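Local coordinates for protein pseudouridylate synthase RPUSD4, mitochondrial (Homo sapiens, PDB 5UBA) that isomerises uridine to pseudouridine in mitochondrial RNAs, including 16S ribosomal RNA, a modification needed to assemble that RNA into a functional mitochondrial ribosome, at residues 109-123 with 182-196. Sequence-based numbering, arbitrary orientation. Where two conformers were deposited one is given.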
ATOM      1  N   ARG A 109      13.070  -5.898   9.795  1.00 21.56           N
ATOM      2  CA  ARG A 109      13.189  -4.539   9.225  1.00 21.29           C
ATOM      3  C   ARG A 109      14.426  -4.301   8.366  1.00 20.59           C
ATOM      4  O   ARG A 109      15.001  -3.197   8.345  1.00 21.71           O
ATOM      5  CB  ARG A 109      13.037  -3.485  10.318  1.00 23.01           C
ATOM      6  CG  ARG A 109      11.755  -3.642  11.095  1.00 25.32           C
ATOM      7  CD  ARG A 109      11.565  -2.536  12.108  1.00 28.35           C
ATOM      8  NE  ARG A 109      10.534  -2.899  13.081  1.00 31.10           N
ATOM      9  CZ  ARG A 109      10.196  -2.167  14.139  1.00 33.43           C
ATOM     10  NH1 ARG A 109      10.770  -0.986  14.372  1.00 36.04           N
ATOM     11  NH2 ARG A 109       9.240  -2.607  14.955  1.00 39.52           N
ATOM     12  N   GLN A 110      14.845  -5.340   7.644  1.00 18.63           N
ATOM     13  CA  GLN A 110      15.995  -5.281   6.788  1.00 20.44           C
ATOM     14  C   GLN A 110      15.603  -4.941   5.358  1.00 19.61           C
ATOM     15  O   GLN A 110      16.494  -4.794   4.540  1.00 23.15           O
ATOM     16  CB  GLN A 110      16.783  -6.599   6.817  1.00 21.15           C
ATOM     17  CG  GLN A 110      17.432  -6.907   8.179  1.00 22.53           C
ATOM     18  CD  GLN A 110      18.185  -8.235   8.150  1.00 22.07           C
ATOM     19  OE1 GLN A 110      17.810  -9.206   8.818  1.00 26.94           O
ATOM     20  NE2 GLN A 110      19.189  -8.298   7.321  1.00 24.81           N
ATOM     21  N   VAL A 111      14.303  -4.834   5.064  1.00 19.93           N
ATOM     22  CA  VAL A 111      13.846  -4.527   3.699  1.00 18.86           C
ATOM     23  C   VAL A 111      13.337  -3.097   3.623  1.00 19.10           C
ATOM     24  O   VAL A 111      12.470  -2.698   4.444  1.00 22.48           O
ATOM     25  CB  VAL A 111      12.668  -5.444   3.286  1.00 19.03           C
ATOM     26  CG1 VAL A 111      12.196  -5.150   1.879  1.00 20.69           C
ATOM     27  CG2 VAL A 111      13.072  -6.896   3.397  1.00 19.33           C
ATOM     28  N   VAL A 112      13.820  -2.350   2.632  1.00 17.30           N
ATOM     29  CA  VAL A 112      13.342  -0.987   2.426  1.00 17.45           C
ATOM     30  C   VAL A 112      12.056  -1.123   1.604  1.00 15.88           C
ATOM     31  O   VAL A 112      12.102  -1.671   0.500  1.00 17.98           O
ATOM     32  CB  VAL A 112      14.348  -0.137   1.644  1.00 18.43           C
ATOM     33  CG1 VAL A 112      13.752   1.233   1.325  1.00 19.11           C
ATOM     34  CG2 VAL A 112      15.656   0.002   2.412  1.00 19.70           C
ATOM     35  N   LYS A 113      10.949  -0.621   2.134  1.00 15.49           N
ATOM     36  CA  LYS A 113       9.628  -0.683   1.499  1.00 15.54           C
ATOM     37  C   LYS A 113       9.229   0.745   1.166  1.00 15.09           C
ATOM     38  O   LYS A 113       9.098   1.544   2.087  1.00 16.20           O
ATOM     39  CB  LYS A 113       8.572  -1.242   2.474  1.00 17.03           C
ATOM     40  CG  LYS A 113       8.784  -2.667   2.963  1.00 18.62           C
ATOM     41  CD  LYS A 113       7.822  -3.072   4.087  1.00 19.06           C
ATOM     42  CE  LYS A 113       8.050  -2.337   5.397  1.00 20.28           C
ATOM     43  NZ  LYS A 113       7.019  -2.587   6.431  1.00 21.84           N
ATOM     44  N   LYS A 114       9.055   1.076  -0.115  1.00 14.59           N
ATOM     45  CA  LYS A 114       8.614   2.416  -0.534  0.50 15.50           C
ATOM     46  C   LYS A 114       7.260   2.326  -1.219  1.00 14.51           C
ATOM     47  O   LYS A 114       7.072   1.478  -2.083  1.00 14.65           O
ATOM     48  CB  LYS A 114       9.596   3.051  -1.509  0.50 17.42           C
ATOM     49  CG  LYS A 114      11.024   3.221  -1.008  0.50 19.19           C
ATOM     50  CD  LYS A 114      11.115   4.233   0.120  0.50 21.65           C
ATOM     51  CE  LYS A 114      12.568   4.586   0.398  0.50 23.02           C
ATOM     52  NZ  LYS A 114      12.747   5.669   1.406  0.50 24.62           N
ATOM     53  N   TYR A 115       6.352   3.215  -0.840  1.00 13.48           N
ATOM     54  CA  TYR A 115       5.026   3.289  -1.420  1.00 13.75           C
ATOM     55  C   TYR A 115       4.828   4.670  -1.973  1.00 13.51           C
ATOM     56  O   TYR A 115       5.407   5.627  -1.473  1.00 14.27           O
ATOM     57  CB  TYR A 115       3.954   3.012  -0.394  1.00 14.40           C
ATOM     58  CG  TYR A 115       3.896   1.603   0.122  1.00 16.00           C
ATOM     59  CD1 TYR A 115       4.862   1.138   0.991  1.00 17.31           C
ATOM     60  CD2 TYR A 115       2.815   0.783  -0.192  1.00 17.57           C
ATOM     61  CE1 TYR A 115       4.802  -0.147   1.502  1.00 19.12           C
ATOM     62  CE2 TYR A 115       2.744  -0.507   0.302  1.00 19.55           C
ATOM     63  CZ  TYR A 115       3.723  -0.945   1.164  1.00 20.01           C
ATOM     64  OH  TYR A 115       3.650  -2.235   1.672  1.00 26.25           O
ATOM     65  N   TRP A 116       4.026   4.771  -3.010  1.00 13.36           N
ATOM     66  CA  TRP A 116       3.598   6.065  -3.540  1.00 13.74           C
ATOM     67  C   TRP A 116       2.104   6.173  -3.355  1.00 13.10           C
ATOM     68  O   TRP A 116       1.348   5.228  -3.634  1.00 13.91           O
ATOM     69  CB  TRP A 116       3.945   6.192  -5.014  1.00 14.11           C
ATOM     70  CG  TRP A 116       5.398   6.492  -5.295  1.00 14.66           C
ATOM     71  CD1 TRP A 116       6.461   6.470  -4.424  1.00 14.08           C
ATOM     72  CD2 TRP A 116       5.930   6.868  -6.554  1.00 16.18           C
ATOM     73  NE1 TRP A 116       7.629   6.801  -5.086  1.00 15.44           N
ATOM     74  CE2 TRP A 116       7.327   7.041  -6.399  1.00 16.37           C
ATOM     75  CE3 TRP A 116       5.360   7.070  -7.811  1.00 18.80           C
ATOM     76  CZ2 TRP A 116       8.153   7.413  -7.452  1.00 18.05           C
ATOM     77  CZ3 TRP A 116       6.192   7.456  -8.862  1.00 19.67           C
ATOM     78  CH2 TRP A 116       7.561   7.635  -8.673  1.00 19.05           C
ATOM     79  N   ALA A 117       1.651   7.361  -2.923  1.00 13.04           N
ATOM     80  CA  ALA A 117       0.240   7.642  -2.740  1.00 12.55           C
ATOM     81  C   ALA A 117      -0.083   9.028  -3.244  1.00 12.70           C
ATOM     82  O   ALA A 117       0.748   9.926  -3.193  1.00 13.55           O
ATOM     83  CB  ALA A 117      -0.157   7.541  -1.290  1.00 12.98           C
ATOM     84  N   ILE A 118      -1.299   9.197  -3.734  1.00 12.80           N
ATOM     85  CA  ILE A 118      -1.844  10.543  -3.953  1.00 13.31           C
ATOM     86  C   ILE A 118      -2.680  10.880  -2.761  1.00 13.88           C
ATOM     87  O   ILE A 118      -3.528  10.090  -2.339  1.00 14.04           O
ATOM     88  CB  ILE A 118      -2.714  10.616  -5.212  1.00 13.78           C
ATOM     89  CG1 ILE A 118      -1.873  10.289  -6.436  1.00 14.22           C
ATOM     90  CG2 ILE A 118      -3.354  12.021  -5.324  1.00 14.05           C
ATOM     91  CD1 ILE A 118      -2.667  10.357  -7.731  1.00 15.05           C
ATOM     92  N   THR A 119      -2.447  12.068  -2.206  1.00 14.44           N
ATOM     93  CA  THR A 119      -3.170  12.544  -1.041  1.00 15.22           C
ATOM     94  C   THR A 119      -4.002  13.738  -1.397  1.00 16.11           C
ATOM     95  O   THR A 119      -3.676  14.507  -2.295  1.00 16.06           O
ATOM     96  CB  THR A 119      -2.250  12.900   0.157  1.00 15.90           C
ATOM     97  OG1 THR A 119      -1.350  13.950  -0.210  1.00 17.00           O
ATOM     98  CG2 THR A 119      -1.446  11.676   0.580  1.00 16.07           C
ATOM     99  N   VAL A 120      -5.099  13.835  -0.683  1.00 16.34           N
ATOM    100  CA  VAL A 120      -5.965  14.994  -0.672  0.70 18.61           C
ATOM    101  C   VAL A 120      -5.298  15.924   0.366  1.00 19.43           C
ATOM    102  O   VAL A 120      -5.011  15.499   1.484  1.00 23.61           O
ATOM    103  CB  VAL A 120      -7.377  14.565  -0.224  0.70 19.96           C
ATOM    104  CG1 VAL A 120      -8.293  15.774  -0.058  0.70 20.16           C
ATOM    105  CG2 VAL A 120      -7.947  13.530  -1.187  0.70 20.65           C
ATOM    106  N   HIS A 121      -5.011  17.147  -0.002  1.00 22.20           N
ATOM    107  CA  HIS A 121      -4.235  18.057   0.823  1.00 20.90           C
ATOM    108  C   HIS A 121      -2.770  17.678   0.785  1.00 21.15           C
ATOM    109  O   HIS A 121      -2.388  16.519   0.520  1.00 20.37           O
ATOM    110  CB  HIS A 121      -4.710  18.163   2.289  1.00 21.57           C
ATOM    111  CG  HIS A 121      -6.195  18.263   2.439  1.00 22.76           C
ATOM    112  ND1 HIS A 121      -6.946  19.226   1.797  1.00 25.97           N
ATOM    113  CD2 HIS A 121      -7.072  17.515   3.151  1.00 23.84           C
ATOM    114  CE1 HIS A 121      -8.219  19.061   2.101  1.00 25.94           C
ATOM    115  NE2 HIS A 121      -8.326  18.028   2.917  1.00 25.82           N
ATOM    116  N   VAL A 122      -1.946  18.662   1.110  1.00 18.79           N
ATOM    117  CA  VAL A 122      -0.495  18.551   1.002  1.00 19.25           C
ATOM    118  C   VAL A 122       0.101  18.455   2.398  1.00 18.61           C
ATOM    119  O   VAL A 122      -0.084  19.371   3.218  1.00 19.17           O
ATOM    120  CB  VAL A 122       0.093  19.780   0.283  1.00 19.13           C
ATOM    121  CG1 VAL A 122       1.607  19.662   0.143  1.00 19.00           C
ATOM    122  CG2 VAL A 122      -0.571  20.006  -1.074  1.00 19.26           C
ATOM    123  N   PRO A 123       0.857  17.386   2.693  1.00 17.81           N
ATOM    124  CA  PRO A 123       1.448  17.245   4.012  1.00 18.09           C
ATOM    125  C   PRO A 123       2.319  18.451   4.446  1.00 17.68           C
ATOM    126  O   PRO A 123       3.046  18.999   3.636  1.00 19.15           O
ATOM    127  CB  PRO A 123       2.311  16.007   3.863  1.00 18.23           C
ATOM    128  CG  PRO A 123       1.556  15.174   2.879  1.00 17.62           C
ATOM    129  CD  PRO A 123       1.024  16.152   1.891  1.00 17.67           C
ATOM    130  N   SER A 182       3.532  18.450  -5.686  1.00 16.54           N
ATOM    131  CA  SER A 182       2.333  18.997  -5.103  1.00 17.04           C
ATOM    132  C   SER A 182       1.740  20.143  -5.905  1.00 16.78           C
ATOM    133  O   SER A 182       2.434  20.826  -6.678  1.00 19.04           O
ATOM    134  CB  SER A 182       2.536  19.441  -3.655  1.00 18.40           C
ATOM    135  OG  SER A 182       3.558  20.426  -3.579  1.00 20.74           O
ATOM    136  N   THR A 183       0.441  20.293  -5.733  1.00 16.71           N
ATOM    137  CA  THR A 183      -0.274  21.501  -6.173  1.00 17.13           C
ATOM    138  C   THR A 183      -0.606  22.252  -4.900  1.00 18.46           C
ATOM    139  O   THR A 183       0.125  22.117  -3.926  1.00 20.54           O
ATOM    140  CB  THR A 183      -1.506  21.147  -7.016  1.00 17.35           C
ATOM    141  OG1 THR A 183      -2.418  20.382  -6.220  1.00 18.40           O
ATOM    142  CG2 THR A 183      -1.124  20.406  -8.244  1.00 17.84           C
ATOM    143  N   LEU A 184      -1.641  23.088  -4.894  1.00 19.54           N
ATOM    144  CA  LEU A 184      -2.073  23.715  -3.656  1.00 20.16           C
ATOM    145  C   LEU A 184      -3.015  22.791  -2.901  1.00 20.52           C
ATOM    146  O   LEU A 184      -3.317  23.053  -1.744  1.00 23.94           O
ATOM    147  CB  LEU A 184      -2.755  25.059  -3.928  1.00 21.65           C
ATOM    148  CG  LEU A 184      -1.995  26.019  -4.835  1.00 23.89           C
ATOM    149  CD1 LEU A 184      -2.779  27.322  -4.911  1.00 24.97           C
ATOM    150  CD2 LEU A 184      -0.578  26.227  -4.336  1.00 24.96           C
ATOM    151  N   SER A 185      -3.473  21.718  -3.565  1.00 19.25           N
ATOM    152  CA  SER A 185      -4.562  20.902  -3.048  1.00 19.74           C
ATOM    153  C   SER A 185      -4.352  19.385  -3.065  1.00 18.33           C
ATOM    154  O   SER A 185      -5.138  18.666  -2.478  1.00 21.15           O
ATOM    155  CB  SER A 185      -5.817  21.241  -3.860  1.00 20.22           C
ATOM    156  OG  SER A 185      -5.614  20.996  -5.237  1.00 23.70           O
ATOM    157  N   SER A 186      -3.341  18.904  -3.771  1.00 16.89           N
ATOM    158  CA  SER A 186      -3.047  17.470  -3.906  1.00 17.33           C
ATOM    159  C   SER A 186      -1.563  17.262  -3.762  1.00 16.16           C
ATOM    160  O   SER A 186      -0.778  18.178  -4.053  1.00 16.22           O
ATOM    161  CB  SER A 186      -3.435  16.960  -5.308  1.00 19.27           C
ATOM    162  OG  SER A 186      -4.794  17.189  -5.597  1.00 23.92           O
ATOM    163  N   ALA A 187      -1.152  16.049  -3.373  1.00 15.12           N
ATOM    164  CA  ALA A 187       0.243  15.684  -3.419  1.00 14.91           C
ATOM    165  C   ALA A 187       0.499  14.247  -3.857  1.00 14.15           C
ATOM    166  O   ALA A 187      -0.343  13.383  -3.641  1.00 14.71           O
ATOM    167  CB  ALA A 187       0.890  15.927  -2.083  1.00 15.26           C
ATOM    168  N   LEU A 188       1.633  14.026  -4.510  1.00 14.57           N
ATOM    169  CA  LEU A 188       2.210  12.692  -4.690  1.00 14.84           C
ATOM    170  C   LEU A 188       3.223  12.540  -3.569  1.00 14.58           C
ATOM    171  O   LEU A 188       4.147  13.379  -3.467  1.00 14.39           O
ATOM    172  CB  LEU A 188       2.886  12.564  -6.047  1.00 15.46           C
ATOM    173  CG  LEU A 188       3.647  11.258  -6.300  1.00 16.13           C
ATOM    174  CD1 LEU A 188       2.734  10.040  -6.204  1.00 16.52           C
ATOM    175  CD2 LEU A 188       4.376  11.310  -7.645  1.00 17.17           C
ATOM    176  N   VAL A 189       3.072  11.500  -2.754  1.00 13.99           N
ATOM    177  CA  VAL A 189       3.856  11.346  -1.537  1.00 13.98           C
ATOM    178  C   VAL A 189       4.530   9.976  -1.532  1.00 14.01           C
ATOM    179  O   VAL A 189       3.864   8.964  -1.762  1.00 14.04           O
ATOM    180  CB  VAL A 189       2.993  11.486  -0.264  1.00 13.43           C
ATOM    181  CG1 VAL A 189       3.842  11.464   1.006  1.00 14.34           C
ATOM    182  CG2 VAL A 189       2.122  12.746  -0.314  1.00 14.54           C
ATOM    183  N   GLU A 190       5.839   9.967  -1.265  1.00 14.45           N
ATOM    184  CA  GLU A 190       6.585   8.730  -1.045  1.00 15.31           C
ATOM    185  C   GLU A 190       6.545   8.395   0.435  1.00 16.09           C
ATOM    186  O   GLU A 190       6.803   9.251   1.291  1.00 16.71           O
ATOM    187  CB  GLU A 190       8.031   8.872  -1.530  1.00 17.70           C
ATOM    188  CG  GLU A 190       8.816   7.557  -1.554  1.00 20.61           C
ATOM    189  CD  GLU A 190      10.080   7.607  -2.451  1.00 24.16           C
ATOM    190  OE1 GLU A 190      11.102   8.123  -1.913  1.00 23.44           O
ATOM    191  OE2 GLU A 190      10.109   7.146  -3.665  1.00 24.62           O
ATOM    192  N   LEU A 191       6.194   7.154   0.743  1.00 15.23           N
ATOM    193  CA  LEU A 191       6.028   6.687   2.111  1.00 15.72           C
ATOM    194  C   LEU A 191       6.930   5.504   2.352  1.00 16.15           C
ATOM    195  O   LEU A 191       7.033   4.617   1.493  1.00 15.87           O
ATOM    196  CB  LEU A 191       4.593   6.233   2.291  1.00 16.61           C
ATOM    197  CG  LEU A 191       3.526   7.283   1.945  1.00 18.22           C
ATOM    198  CD1 LEU A 191       2.185   6.653   1.695  1.00 20.83           C
ATOM    199  CD2 LEU A 191       3.481   8.290   3.069  1.00 18.69           C
ATOM    200  N   GLN A 192       7.530   5.452   3.533  1.00 16.85           N
ATOM    201  CA  GLN A 192       8.316   4.298   3.924  1.00 17.55           C
ATOM    202  C   GLN A 192       7.842   3.903   5.289  1.00 18.37           C
ATOM    203  O   GLN A 192       8.265   4.523   6.286  1.00 19.70           O
ATOM    204  CB  GLN A 192       9.828   4.568   3.902  1.00 18.76           C
ATOM    205  CG  GLN A 192      10.598   3.338   4.389  1.00 20.03           C
ATOM    206  CD  GLN A 192      12.097   3.436   4.294  1.00 22.35           C
ATOM    207  OE1 GLN A 192      12.659   4.392   3.772  1.00 24.29           O
ATOM    208  NE2 GLN A 192      12.761   2.410   4.813  1.00 22.34           N
ATOM    209  N   PRO A 193       6.991   2.868   5.364  1.00 17.73           N
ATOM    210  CA  PRO A 193       6.637   2.306   6.666  1.00 17.86           C
ATOM    211  C   PRO A 193       7.889   1.582   7.201  1.00 19.70           C
ATOM    212  O   PRO A 193       8.490   0.746   6.493  1.00 19.64           O
ATOM    213  CB  PRO A 193       5.488   1.355   6.355  1.00 18.92           C
ATOM    214  CG  PRO A 193       5.695   0.972   4.916  1.00 18.61           C
ATOM    215  CD  PRO A 193       6.435   2.078   4.237  1.00 18.15           C
ATOM    216  N   ILE A 194       8.346   1.977   8.385  1.00 18.27           N
ATOM    217  CA  ILE A 194       9.487   1.324   9.011  1.00 20.41           C
ATOM    218  C   ILE A 194       8.992   0.091   9.733  1.00 18.95           C
ATOM    219  O   ILE A 194       9.569  -0.993   9.605  1.00 19.94           O
ATOM    220  CB  ILE A 194      10.199   2.268  10.002  1.00 20.99           C
ATOM    221  CG1 ILE A 194      10.664   3.549   9.280  1.00 22.13           C
ATOM    222  CG2 ILE A 194      11.336   1.532  10.702  1.00 21.38           C
ATOM    223  CD1 ILE A 194      11.624   3.354   8.123  1.00 22.99           C
ATOM    224  N   THR A 195       7.907   0.275  10.474  1.00 19.22           N
ATOM    225  CA  THR A 195       7.122  -0.816  11.041  1.00 19.98           C
ATOM    226  C   THR A 195       6.176  -1.378   9.979  1.00 21.91           C
ATOM    227  O   THR A 195       6.239  -0.977   8.813  1.00 23.69           O
ATOM    228  CB  THR A 195       6.342  -0.291  12.237  1.00 20.32           C
ATOM    229  OG1 THR A 195       5.570   0.846  11.818  1.00 20.24           O
ATOM    230  CG2 THR A 195       7.283   0.169  13.345  1.00 21.62           C
ATOM    231  N   GLY A 196       5.357  -2.355  10.366  1.00 22.19           N
ATOM    232  CA  GLY A 196       4.485  -3.057   9.427  1.00 23.59           C
ATOM    233  C   GLY A 196       3.104  -3.289   9.972  1.00 23.32           C
ATOM    234  O   GLY A 196       2.575  -4.386   9.843  1.00 28.73           O
TER
HETATM  235  O   HOH W   1      10.837   0.091   5.080  1.00 18.66           O
HETATM  236  O   HOH W   2       8.432  -3.390   9.096  1.00 32.10           O
HETATM  237  O   HOH W   3      -6.240  20.765  -0.097  1.00 34.59           O
HETATM  238  O   HOH W   4      -3.132  21.314   1.283  1.00 27.57           O
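Strands 112-120 and 186-193 form an antiparallel ladder in the central mixed sheet of the RluA-family pseudouridine synthase domain. Tyr115 with Leu191, Ala117 with Val189 and Thr119 with Ala187 are hydrogen-bonded pairs, and His121 N continues the ladder to Ser185 O.

On one face, the Trp116 indole gives its NE1 proton to Glu190 OE2 (2.9 Å) in a nearly straight bond, 170° at the hydrogen. The oxygen lies in the ring plane and is met on its anti side. Glu190 reaches this edge because its CG is anti to the backbone N (chi1 -170°) and the chain runs on extended. In the conformer given, Lys114, bent at chi2, donates from NZ to Gln192 OE1 (2.7 Å), tilted from the amide plane; with a second conformer modelled, this bond is probably not permanent.

The other face is largely apolar: the Pro193 ring crosses the Tyr115 side chain at about a right angle, Pro193 CG 3.7 Å from Tyr115 CE1, Leu191 CD1 rests on Ala117 CB, and Pro123 packs on Ala187 and Val189. Thr119 OG1 touches Ala187 CB and donates to His121 O, tying Thr119 to the chain just beyond the strand end, where Val122 CG2 packs against the carbonyl oxygens of Thr183 and Ser186.

Where the strands part, Lys113 NZ donates a hydrogen bond to Thr195 O (3.0 Å) from above that carbonyl's plane, and another to a water that donates to Ile194 O. A second water links Val111 O and Lys113 N to Gln192 NE2 and Pro193 O.

The Tyr115 side chain lies about 7 Å from that of Asp83, the probable catalytic aspartate, as in relatives. Helix 200-209 covers Tyr115, Leu191 and Pro193, whereas helix 277-285 packs on Ile118 and Leu188 across the sheet. Strand 252-259 flanks 112-120, placing Arg255 against Trp116 in a cation-pi contact, and strand 175-182 flanks 186-193.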